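Local coordinates for uncharacterized protein (Cytophaga hutchinsonii, PDB 3OMT), which is of unknown function but is probably a DNA-binding antitoxin of the Xre helix-turn-helix family, the neutralising half of a toxin-antitoxin system, at residues F10-L13 with K14-A18; N34-T37 with V38-C42; P48-E51 with T52-I56. One frame throughout, in Å; residues are numbered along the deposited sequence. Where two conformers were deposited one is given.

In the fold
From the N terminus the three contacts follow in series along the chain, none enclosing or crossing another, and each is local, joining a helix start or turn to the next. Interaction 1 turns the N-terminal arm into helix 13-20. Interaction 2 makes up helix 35-42, and interaction 3 starts helix 50-60. Their centres lie about 12 to 13 Å apart, and their buried sides meet: L13 packs on W41, C42 and I56, while W41 also touches P48, T52 and I56. The amide of N11 adds a polar tie to W41 O. Interactions 1 and 3 both reach the second subunit, where F10 and F54 meet across the dimer interface; interaction 2 touches no other chain of the assembly.

Interaction 1: residues F10-L13 with K14-A18; sequences FNRL and KSVLA
With chi1 at 55°, R12 tucks CG between its own backbone N and carbonyl carbon, and a bend at chi3 brings the guanidinium alongside the first turn of helix 13-20, next to V16 and S15. L13 instead carries CG opposite its backbone N (chi1 179°), which brings CD1 beside L17. The guanidinium meets its neighbours obliquely: NH1 lies 3.4 Å from CG2 of V16, and NH2 is 3.9 Å from CB of S15, the arginine and valine side chains crossing at about a right angle. The arginine's polar partners lie outside the contact: NH1 is hydrogen-bonded to E66 O and NH2 forms a salt bridge with E19. On the buried side, CD1 of L13 rests 3.9 Å from CG of L17, and both leucines pack on L60 of helix 50-60 and on C42 of helix 35-42.

An Asx turn, N11 to L13, leads into the helix. N11 OD1 accepts from the backbone N of L13 at 2.9 Å, with a C=O...N angle of 137°, and also accepts a hydrogen bond from a water. That water in turn accepts from K14 N at 3.0 Å. R12 occupies the N-cap position, and its carbonyl receives V16 N at 3.0 Å; the next bond, from L17 N to L13 O, is shorter at 2.8 Å and nearly straight. The two first-turn amides of L13 and K14 are thus served by one side-chain oxygen, directly and through water, while ND2 of N11 is hydrogen-bonded to Q47 OE1 as well as to W41 O, which should hold the amide in a fixed orientation where the arm enters the helix.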
loop_
_atom_site.group_PDB
_atom_site.type_symbol
_atom_site.label_atom_id
_atom_site.label_comp_id
_atom_site.label_asym_id
_atom_site.label_seq_id
_atom_site.Cartn_x
_atom_site.Cartn_y
_atom_site.Cartn_z
ATOM N N PHE A 10 3.856 -4.932 7.751
ATOM C CA PHE A 10 3.658 -4.097 6.577
ATOM C C PHE A 10 2.701 -2.952 6.864
ATOM O O PHE A 10 2.902 -1.822 6.363
ATOM C CB PHE A 10 3.107 -4.924 5.404
ATOM C CG PHE A 10 4.018 -6.022 4.951
ATOM C CD1 PHE A 10 4.856 -5.844 3.869
ATOM C CD2 PHE A 10 3.996 -7.242 5.597
ATOM C CE1 PHE A 10 5.694 -6.868 3.455
ATOM C CE2 PHE A 10 4.773 -8.308 5.156
ATOM C CZ PHE A 10 5.659 -8.103 4.107
ATOM N N ASN A 11 1.661 -3.203 7.655
ATOM C CA ASN A 11 0.694 -2.170 7.960
ATOM C C ASN A 11 0.743 -1.822 9.434
ATOM O O ASN A 11 1.202 -2.615 10.274
ATOM C CB ASN A 11 -0.728 -2.539 7.434
ATOM C CG ASN A 11 -1.475 -3.502 8.340
ATOM O OD1 ASN A 11 -1.833 -3.139 9.471
ATOM N ND2 ASN A 11 -1.711 -4.743 7.862
ATOM N N ARG A 12 0.237 -0.644 9.737
ATOM C CA ARG A 12 0.017 -0.227 11.110
ATOM C C ARG A 12 -1.460 0.148 11.389
ATOM O O ARG A 12 -1.766 1.072 12.186
ATOM C CB ARG A 12 0.989 0.853 11.507
ATOM C CG ARG A 12 1.001 2.041 10.644
ATOM C CD ARG A 12 2.065 3.102 11.058
ATOM N NE ARG A 12 1.889 3.623 12.413
ATOM C CZ ARG A 12 1.100 4.648 12.746
ATOM N NH1 ARG A 12 0.422 5.270 11.816
ATOM N NH2 ARG A 12 1.031 5.086 14.017
ATOM N N LEU A 13 -2.363 -0.643 10.816
ATOM C CA LEU A 13 -3.789 -0.442 11.017
ATOM C C LEU A 13 -4.199 -0.508 12.477
ATOM O O LEU A 13 -4.957 0.346 12.942
ATOM C CB LEU A 13 -4.589 -1.428 10.206
ATOM C CG LEU A 13 -6.113 -1.333 10.360
ATOM C CD1 LEU A 13 -6.649 0.068 10.003
ATOM C CD2 LEU A 13 -6.751 -2.436 9.467
ATOM N N LYS A 14 -3.670 -1.477 13.212
ATOM C CA LYS A 14 -4.018 -1.639 14.623
ATOM C C LYS A 14 -3.719 -0.327 15.358
ATOM O O LYS A 14 -4.523 0.148 16.144
ATOM C CB LYS A 14 -3.262 -2.804 15.257
ATOM C CG LYS A 14 -3.594 -3.030 16.719
ATOM C CD LYS A 14 -2.811 -4.234 17.289
ATOM C CE LYS A 14 -3.096 -4.459 18.780
ATOM N NZ LYS A 14 -2.928 -5.894 19.142
ATOM N N SER A 15 -2.537 0.236 15.106
ATOM C CA SER A 15 -2.147 1.498 15.748
ATOM C C SER A 15 -3.060 2.646 15.380
ATOM O O SER A 15 -3.390 3.470 16.238
ATOM C CB SER A 15 -0.734 1.877 15.424
ATOM O OG SER A 15 0.162 1.011 16.075
ATOM N N VAL A 16 -3.411 2.759 14.089
ATOM C CA VAL A 16 -4.255 3.883 13.639
ATOM C C VAL A 16 -5.653 3.736 14.237
ATOM O O VAL A 16 -6.262 4.721 14.661
ATOM C CB VAL A 16 -4.259 4.056 12.115
ATOM C CG1 VAL A 16 -5.159 5.198 11.672
ATOM C CG2 VAL A 16 -2.824 4.349 11.619
ATOM N N LEU A 17 -6.184 2.524 14.268
ATOM C CA LEU A 17 -7.480 2.319 14.900
ATOM C C LEU A 17 -7.412 2.755 16.386
ATOM O O LEU A 17 -8.306 3.435 16.882
ATOM C CB LEU A 17 -7.894 0.862 14.830
ATOM C CG LEU A 17 -8.323 0.287 13.521
ATOM C CD1 LEU A 17 -8.411 -1.194 13.581
ATOM C CD2 LEU A 17 -9.683 0.949 13.027
ATOM N N ALA A 18 -6.341 2.419 17.081
ATOM C CA ALA A 18 -6.171 2.854 18.465
ATOM C C ALA A 18 -6.070 4.387 18.592
ATOM O O ALA A 18 -6.701 4.987 19.472
ATOM C CB ALA A 18 -4.986 2.162 19.130
HETATM O O HOH W 1 -1.831 -3.612 12.215
#

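Interaction 2: residues N34-T37 with V38-C42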
loop_
_atom_site.group_PDB
_atom_site.type_symbol
_atom_site.label_atom_id
_atom_site.label_comp_id
_atom_site.label_asym_id
_atom_site.label_seq_id
_atom_site.Cartn_x
_atom_site.Cartn_y
_atom_site.Cartn_z
ATOM N N ASN A 34 -16.087 -8.846 6.228
ATOM C CA ASN A 34 -16.170 -9.992 7.129
ATOM C C ASN A 34 -15.199 -9.786 8.292
ATOM O O ASN A 34 -14.141 -9.164 8.135
ATOM C CB ASN A 34 -15.852 -11.285 6.402
ATOM C CG ASN A 34 -16.795 -11.534 5.233
ATOM O OD1 ASN A 34 -17.878 -10.895 5.119
ATOM N ND2 ASN A 34 -16.393 -12.444 4.343
ATOM N N LYS A 35 -15.533 -10.325 9.444
ATOM C CA LYS A 35 -14.756 -10.061 10.658
ATOM C C LYS A 35 -13.368 -10.639 10.577
ATOM O O LYS A 35 -12.391 -10.000 11.025
ATOM C CB LYS A 35 -15.450 -10.606 11.933
ATOM C CG LYS A 35 -15.636 -12.082 12.000
ATOM C CD LYS A 35 -16.452 -12.503 13.253
ATOM C CE LYS A 35 -17.027 -13.957 13.066
ATOM N NZ LYS A 35 -17.870 -14.465 14.222
ATOM N N THR A 36 -13.223 -11.820 9.979
ATOM C CA THR A 36 -11.887 -12.422 9.975
ATOM C C THR A 36 -10.914 -11.679 9.048
ATOM O O THR A 36 -9.691 -11.588 9.306
ATOM C CB THR A 36 -11.939 -13.896 9.603
ATOM O OG1 THR A 36 -12.849 -14.573 10.461
ATOM C CG2 THR A 36 -10.620 -14.484 9.809
ATOM N N THR A 37 -11.451 -11.158 7.962
ATOM C CA THR A 37 -10.674 -10.370 7.012
ATOM C C THR A 37 -10.014 -9.181 7.728
ATOM O O THR A 37 -8.798 -8.951 7.610
ATOM C CB THR A 37 -11.572 -9.863 5.912
ATOM O OG1 THR A 37 -12.097 -10.983 5.187
ATOM C CG2 THR A 37 -10.838 -8.889 4.973
ATOM N N VAL A 38 -10.819 -8.450 8.485
ATOM C CA VAL A 38 -10.324 -7.279 9.217
ATOM C C VAL A 38 -9.347 -7.674 10.309
ATOM O O VAL A 38 -8.306 -7.052 10.502
ATOM C CB VAL A 38 -11.490 -6.407 9.749
ATOM C CG1 VAL A 38 -10.989 -5.356 10.700
ATOM C CG2 VAL A 38 -12.275 -5.848 8.574
ATOM N N SER A 39 -9.652 -8.756 11.010
ATOM C CA SER A 39 -8.766 -9.230 12.047
ATOM C C SER A 39 -7.358 -9.545 11.521
ATOM O O SER A 39 -6.348 -9.183 12.159
ATOM C CB SER A 39 -9.357 -10.480 12.714
ATOM O OG SER A 39 -8.514 -10.887 13.780
ATOM N N LYS A 40 -7.296 -10.205 10.370
ATOM C CA LYS A 40 -6.031 -10.635 9.798
ATOM C C LYS A 40 -5.257 -9.430 9.248
ATOM O O LYS A 40 -4.025 -9.441 9.210
ATOM C CB LYS A 40 -6.290 -11.689 8.723
ATOM C CG LYS A 40 -6.680 -12.985 9.404
ATOM C CD LYS A 40 -6.712 -14.163 8.484
ATOM C CE LYS A 40 -7.126 -15.420 9.246
ATOM N NZ LYS A 40 -6.187 -15.804 10.352
ATOM N N TRP A 41 -5.969 -8.386 8.827
ATOM C CA TRP A 41 -5.236 -7.164 8.486
ATOM C C TRP A 41 -4.492 -6.668 9.756
ATOM O O TRP A 41 -3.301 -6.307 9.731
ATOM C CB TRP A 41 -6.147 -6.029 8.040
ATOM C CG TRP A 41 -6.920 -6.235 6.798
ATOM C CD1 TRP A 41 -6.667 -7.119 5.782
ATOM C CD2 TRP A 41 -8.090 -5.513 6.423
ATOM N NE1 TRP A 41 -7.621 -6.979 4.789
ATOM C CE2 TRP A 41 -8.511 -6.018 5.167
ATOM C CE3 TRP A 41 -8.845 -4.493 7.038
ATOM C CZ2 TRP A 41 -9.653 -5.547 4.509
ATOM C CZ3 TRP A 41 -9.994 -4.015 6.344
ATOM C CH2 TRP A 41 -10.366 -4.551 5.097
ATOM N N CYS A 42 -5.223 -6.579 10.858
ATOM C CA CYS A 42 -4.675 -5.958 12.052
ATOM C C CYS A 42 -3.492 -6.733 12.634
ATOM O O CYS A 42 -2.544 -6.136 13.171
ATOM C CB CYS A 42 -5.781 -5.782 13.108
ATOM S SG CYS A 42 -6.924 -4.463 12.642
#
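The chain is continuous through both segments, helix 35-42 taking in all of it but N34, and i to i+4 backbone bonds join the two. V38 N reaches N34 O only weakly, at 3.4 Å; the following bonds are firmer, S39 N to K35 O at 3.0 Å and K40 N to T36 O at 3.0 Å. N34 stands at the N-cap position but its side chain makes no capping bond. W41 N completes the series between the segments on T37 O at 3.1 Å, an oxygen that also sits 3.3 Å above one face of the indole of W41, displaced toward the rim.

T37 and W41 lie side by side and point the same way. The methyl of T37, CG2, anti to the backbone N, is the branch that meets the indole, 3.6 Å from CZ2 and almost as near to CE2 and NE1. In the helix-turn-helix fold of the Xre family, the position of this helix after helix 24-30 is consistent with the recognition helix of the DNA-binding unit. Its inner side includes V38, which packs on L27 and T28, W41, which reaches helices 13-20 and 50-60, and C42, which packs on N24 and L17. On the exposed side T36 and K40 also run alongside each other: in one of two conformers of the lysine, its CE lies 3.7 Å from CG2 of T36.

Interaction 3: residues P48-E51 with T52-I56; sequences PSLE and TLFDI
The N-terminal start of helix 50-60, the last helix of this helix-turn-helix fold, is built around S49 at the N-cap position and T52 one turn on. Their hydroxyls are hydrogen-bonded, OG of S49 lying 2.9 Å from OG1 of T52. The serine reaches there because its OG stands between the backbone N and the carbonyl carbon (chi1 66°), turned in over the first turn. A water joins the same corner, accepting from S49 N and lying 2.9 Å from T52 OG1. The backbone follows with L53 N to S49 O, F54 N to L50 O and D55 N to E51 O; a second water donates to both E51 O and OD1 of D55, bridging main chain and carboxylate.

Apolar groups flank this polar corner. P48, just before the N-cap, lies against the first turn, CG 3.7 Å from CD2 of L53 and CB 3.9 Å from CG2 of T52, and W41 of helix 35-42 lies against this side. In one of its two conformers L50 runs beside F54, with CD1 3.8 Å from CE2 of the ring, and crosses L53 at about a right angle, CD1 to CD1 at 4.0 Å. L50 O lies at the ring edge of F54, in its plane, 3.2 Å from CD2. The ring of F54 also stacks edge-to-face with F10 of the second subunit, where L53 packs on L50 of that chain. The helix start therefore divides its chemistry: water and hydroxyls tie the first turn together, while apolar groups are shared between W41 (P48, T52, I56) and the second subunit (L50, L53, F54).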
loop_
_atom_site.group_PDB
_atom_site.type_symbol
_atom_site.label_atom_id
_atom_site.label_comp_id
_atom_site.label_asym_id
_atom_site.label_seq_id
_atom_site.Cartn_x
_atom_site.Cartn_y
_atom_site.Cartn_z
ATOM N N PRO A 48 -4.403 -5.882 3.234
ATOM C CA PRO A 48 -5.422 -5.347 2.322
ATOM C C PRO A 48 -4.799 -4.934 0.997
ATOM O O PRO A 48 -3.621 -4.649 0.955
ATOM C CB PRO A 48 -5.946 -4.112 3.058
ATOM C CG PRO A 48 -4.975 -3.839 4.088
ATOM C CD PRO A 48 -4.028 -4.936 4.291
ATOM N N SER A 49 -5.603 -4.924 -0.078
ATOM C CA SER A 49 -5.182 -4.319 -1.320
ATOM C C SER A 49 -4.949 -2.817 -1.155
ATOM O O SER A 49 -5.441 -2.182 -0.231
ATOM C CB SER A 49 -6.243 -4.490 -2.403
ATOM O OG SER A 49 -7.428 -3.782 -2.096
ATOM N N LEU A 50 -4.238 -2.239 -2.101
ATOM C CA LEU A 50 -4.008 -0.810 -2.034
ATOM C C LEU A 50 -5.335 -0.068 -2.137
ATOM O O LEU A 50 -5.573 0.879 -1.369
ATOM C CB LEU A 50 -3.021 -0.348 -3.088
ATOM C CG LEU A 50 -2.699 1.132 -3.062
ATOM C CD1 LEU A 50 -2.046 1.476 -1.698
ATOM C CD2 LEU A 50 -1.706 1.434 -4.207
ATOM N N GLU A 51 -6.237 -0.516 -3.014
ATOM C CA GLU A 51 -7.563 0.144 -3.098
ATOM C C GLU A 51 -8.323 0.072 -1.771
ATOM O O GLU A 51 -8.892 1.077 -1.329
ATOM C CB GLU A 51 -8.404 -0.433 -4.220
ATOM C CG GLU A 51 -7.737 -0.325 -5.575
ATOM C CD GLU A 51 -6.920 -1.557 -6.032
ATOM O OE1 GLU A 51 -6.200 -2.239 -5.216
ATOM O OE2 GLU A 51 -6.967 -1.786 -7.272
ATOM N N THR A 52 -8.233 -1.072 -1.083
ATOM C CA THR A 52 -8.889 -1.199 0.209
ATOM C C THR A 52 -8.262 -0.254 1.238
ATOM O O THR A 52 -8.952 0.341 2.086
ATOM C CB THR A 52 -8.856 -2.660 0.667
ATOM O OG1 THR A 52 -9.620 -3.401 -0.309
ATOM C CG2 THR A 52 -9.503 -2.858 2.080
ATOM N N LEU A 53 -6.940 -0.118 1.179
ATOM C CA LEU A 53 -6.263 0.798 2.101
ATOM C C LEU A 53 -6.824 2.221 1.955
ATOM O O LEU A 53 -7.010 2.922 2.936
ATOM C CB LEU A 53 -4.756 0.812 1.881
ATOM C CG LEU A 53 -3.914 -0.324 2.452
ATOM C CD1 LEU A 53 -2.494 -0.352 1.888
ATOM C CD2 LEU A 53 -3.919 -0.337 3.984
ATOM N N PHE A 54 -7.103 2.648 0.726
ATOM C CA PHE A 54 -7.663 3.990 0.520
ATOM C C PHE A 54 -9.071 4.082 1.177
ATOM O O PHE A 54 -9.401 5.099 1.781
ATOM C CB PHE A 54 -7.720 4.377 -0.970
ATOM C CG PHE A 54 -6.421 4.925 -1.519
ATOM C CD1 PHE A 54 -6.298 6.267 -1.858
ATOM C CD2 PHE A 54 -5.327 4.105 -1.666
ATOM C CE1 PHE A 54 -5.121 6.788 -2.343
ATOM C CE2 PHE A 54 -4.147 4.598 -2.132
ATOM C CZ PHE A 54 -4.028 5.945 -2.500
ATOM N N ASP A 55 -9.869 3.031 1.060
ATOM C CA ASP A 55 -11.205 2.953 1.691
ATOM C C ASP A 55 -11.100 3.025 3.224
ATOM O O ASP A 55 -11.843 3.748 3.854
ATOM C CB ASP A 55 -11.901 1.663 1.293
ATOM C CG ASP A 55 -12.418 1.669 -0.129
ATOM O OD1 ASP A 55 -12.491 2.740 -0.784
ATOM O OD2 ASP A 55 -12.770 0.558 -0.585
ATOM N N ILE A 56 -10.127 2.305 3.799
ATOM C CA ILE A 56 -9.855 2.340 5.231
ATOM C C ILE A 56 -9.477 3.763 5.653
ATOM O O ILE A 56 -9.971 4.275 6.671
ATOM C CB ILE A 56 -8.769 1.357 5.640
ATOM C CG1 ILE A 56 -9.172 -0.121 5.333
ATOM C CG2 ILE A 56 -8.400 1.540 7.105
ATOM C CD1 ILE A 56 -8.006 -1.123 5.339
HETATM O O HOH W 2 -8.381 -5.966 0.236
HETATM O O HOH W 3 -10.645 2.619 -2.958
#